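Local coordinates for tRNA (cytosine(72)-C(5))-methyltransferase (Pyrococcus horikoshii, PDB 5ZVE), which methylates the C5 position of cytosine 72 in several tRNAs, using S-adenosyl-L-methionine as the methyl donor, at residues 91-95 with 96-100. Numbering follows the deposited sequence.
Sequences VVANK and YAAES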
ATOM      1  N   VAL A  91       5.150  -0.644 -28.269  1.00 15.71           N
ATOM      2  CA  VAL A  91       5.262  -1.876 -27.499  1.00 18.24           C
ATOM      3  C   VAL A  91       4.114  -1.923 -26.496  1.00 20.25           C
ATOM      4  O   VAL A  91       3.901  -0.975 -25.741  1.00 21.89           O
ATOM      5  CB  VAL A  91       6.602  -1.991 -26.746  1.00 21.26           C
ATOM      6  CG1 VAL A  91       6.634  -3.274 -25.930  1.00 21.21           C
ATOM      7  CG2 VAL A  91       7.770  -1.954 -27.715  1.00 20.38           C
ATOM      8  N   VAL A  92       3.363  -3.018 -26.503  1.00 23.06           N
ATOM      9  CA  VAL A  92       2.266  -3.184 -25.561  1.00 18.25           C
ATOM     10  C   VAL A  92       2.720  -4.037 -24.385  1.00 22.07           C
ATOM     11  O   VAL A  92       3.079  -5.202 -24.555  1.00 21.38           O
ATOM     12  CB  VAL A  92       1.036  -3.827 -26.221  1.00 22.82           C
ATOM     13  CG1 VAL A  92      -0.142  -3.822 -25.255  1.00 22.28           C
ATOM     14  CG2 VAL A  92       0.674  -3.095 -27.505  1.00 17.10           C
ATOM     15  N   ALA A  93       2.712  -3.445 -23.193  1.00 20.33           N
ATOM     16  CA  ALA A  93       3.064  -4.158 -21.973  1.00 23.31           C
ATOM     17  C   ALA A  93       1.799  -4.702 -21.338  1.00 23.41           C
ATOM     18  O   ALA A  93       0.744  -4.086 -21.446  1.00 23.15           O
ATOM     19  CB  ALA A  93       3.801  -3.239 -21.002  1.00 18.57           C
ATOM     20  N   ASN A  94       1.889  -5.858 -20.691  1.00 26.08           N
ATOM     21  CA  ASN A  94       0.730  -6.364 -19.971  1.00 26.43           C
ATOM     22  C   ASN A  94       0.434  -5.480 -18.763  1.00 26.71           C
ATOM     23  O   ASN A  94       1.244  -4.628 -18.394  1.00 26.90           O
ATOM     24  CB  ASN A  94       0.917  -7.836 -19.563  1.00 28.44           C
ATOM     25  CG  ASN A  94       1.994  -8.048 -18.503  1.00 27.82           C
ATOM     26  OD1 ASN A  94       2.035  -7.371 -17.474  1.00 29.95           O
ATOM     27  ND2 ASN A  94       2.863  -9.021 -18.748  1.00 30.13           N
ATOM     28  N   LYS A  95      -0.735  -5.690 -18.170  1.00 28.17           N
ATOM     29  CA  LYS A  95      -1.265  -4.843 -17.109  1.00 33.38           C
ATOM     30  C   LYS A  95      -0.258  -4.591 -15.984  1.00 29.72           C
ATOM     31  O   LYS A  95      -0.127  -3.471 -15.486  1.00 30.01           O
ATOM     32  CB  LYS A  95      -2.541  -5.480 -16.544  1.00 32.04           C
ATOM     33  CG  LYS A  95      -3.123  -4.782 -15.338  1.00 43.77           C
ATOM     34  CD  LYS A  95      -4.521  -5.307 -15.024  1.00 45.34           C
ATOM     35  CE  LYS A  95      -4.485  -6.394 -13.965  1.00 48.16           C
ATOM     36  NZ  LYS A  95      -3.873  -5.896 -12.697  1.00 56.11           N
ATOM     37  N   TYR A  96       0.463  -5.635 -15.594  1.00 28.35           N
ATOM     38  CA  TYR A  96       1.375  -5.543 -14.464  1.00 29.45           C
ATOM     39  C   TYR A  96       2.678  -4.837 -14.837  1.00 29.12           C
ATOM     40  O   TYR A  96       3.189  -4.020 -14.072  1.00 27.49           O
ATOM     41  CB  TYR A  96       1.664  -6.937 -13.909  1.00 28.58           C
ATOM     42  CG  TYR A  96       0.413  -7.669 -13.481  1.00 40.87           C
ATOM     43  CD1 TYR A  96      -0.145  -7.452 -12.227  1.00 46.94           C
ATOM     44  CD2 TYR A  96      -0.215  -8.572 -14.331  1.00 43.35           C
ATOM     45  CE1 TYR A  96      -1.292  -8.116 -11.831  1.00 49.58           C
ATOM     46  CE2 TYR A  96      -1.363  -9.240 -13.941  1.00 48.40           C
ATOM     47  CZ  TYR A  96      -1.895  -9.006 -12.691  1.00 46.64           C
ATOM     48  OH  TYR A  96      -3.036  -9.667 -12.298  1.00 63.53           O
ATOM     49  N   ALA A  97       3.211  -5.157 -16.011  1.00 23.26           N
ATOM     50  CA  ALA A  97       4.442  -4.529 -16.484  1.00 31.48           C
ATOM     51  C   ALA A  97       4.247  -3.034 -16.707  1.00 26.15           C
ATOM     52  O   ALA A  97       5.127  -2.231 -16.403  1.00 27.70           O
ATOM     53  CB  ALA A  97       4.915  -5.195 -17.768  1.00 26.99           C
ATOM     54  N   ALA A  98       3.089  -2.677 -17.253  1.00 25.47           N
ATOM     55  CA  ALA A  98       2.773  -1.289 -17.563  1.00 24.16           C
ATOM     56  C   ALA A  98       2.757  -0.387 -16.331  1.00 22.04           C
ATOM     57  O   ALA A  98       3.202   0.759 -16.392  1.00 21.96           O
ATOM     58  CB  ALA A  98       1.445  -1.214 -18.276  1.00 20.86           C
ATOM     59  N   GLU A  99       2.242  -0.902 -15.217  1.00 23.51           N
ATOM     60  CA  GLU A  99       2.144  -0.120 -13.987  1.00 21.64           C
ATOM     61  C   GLU A  99       3.527   0.166 -13.391  1.00 22.29           C
ATOM     62  O   GLU A  99       3.750   1.219 -12.797  1.00 22.23           O
ATOM     63  CB  GLU A  99       1.259  -0.837 -12.958  1.00 23.47           C
ATOM     64  CG  GLU A  99       1.139  -0.109 -11.623  1.00 31.17           C
ATOM     65  CD  GLU A  99       0.297  -0.862 -10.603  1.00 36.57           C
ATOM     66  OE1 GLU A  99      -0.745  -1.429 -10.992  1.00 41.11           O
ATOM     67  OE2 GLU A  99       0.664  -0.868  -9.406  1.00 40.13           O
ATOM     68  N   SER A 100       4.453  -0.774 -13.549  1.00 20.27           N
ATOM     69  CA  SER A 100       5.802  -0.588 -13.031  1.00 24.40           C
ATOM     70  C   SER A 100       6.608   0.368 -13.924  1.00 21.24           C
ATOM     71  O   SER A 100       7.316   1.239 -13.419  1.00 20.56           O
ATOM     72  CB  SER A 100       6.507  -1.940 -12.889  1.00 18.91           C
ATOM     73  OG  SER A 100       6.592  -2.595 -14.138  1.00 28.27           O
TER
HETATM   74  O   HOH W   1      -1.955  -2.037 -13.213  1.00 34.60           O
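Asn94 caps the N-terminus of helix 95-101 with its side-chain carbonyl, OD1, which receives two backbone amides of the first turn. The bond from Ala97 N to Asn94 OD1 is nearly straight, 2.9 Å long with an N-H...O angle of 170°, its donor tilted from the carbonyl plane. A weak, bent bond from Tyr96 N to the same OD1 is 3.0 Å long. The side chain folds back over the turn because CG sits between the backbone N and the carbonyl carbon (chi1 68°). The backbone of Asn94 adds the first i to i+4 helical bond: its O accepts from Ala98 N at 2.9 Å, the donor lying almost on the extension of C=O. With an alanine here, the amides of Tyr96 and Ala97 would probably lose their side-chain acceptor and the start of the helix would be less firmly fixed.

This is a classic N-cap at a strand-to-helix junction of the PUA domain, an RNA-binding fold, where strand 90-93 passes through Asn94 into the short helix. Next to the cap, on the buried side, the methyl of Ala93 meets Ala97 CB at 3.9 Å and also touches Ala98 CB; Leu107 of strand 107-108 packs against both Ala93 and Ala97. On the outer side, Lys95 bends at its far end and lays CE over one face of the Tyr96 ring, with NZ displaced toward CE1, 4.0 Å from the centroid, in an off-centre cation-pi contact. A water lies within hydrogen-bonding distance of both Lys95 O and Glu99 OE1 and can bridge them. Ser100 OG reaches back one turn to donate to Ala97 O at 2.7 Å.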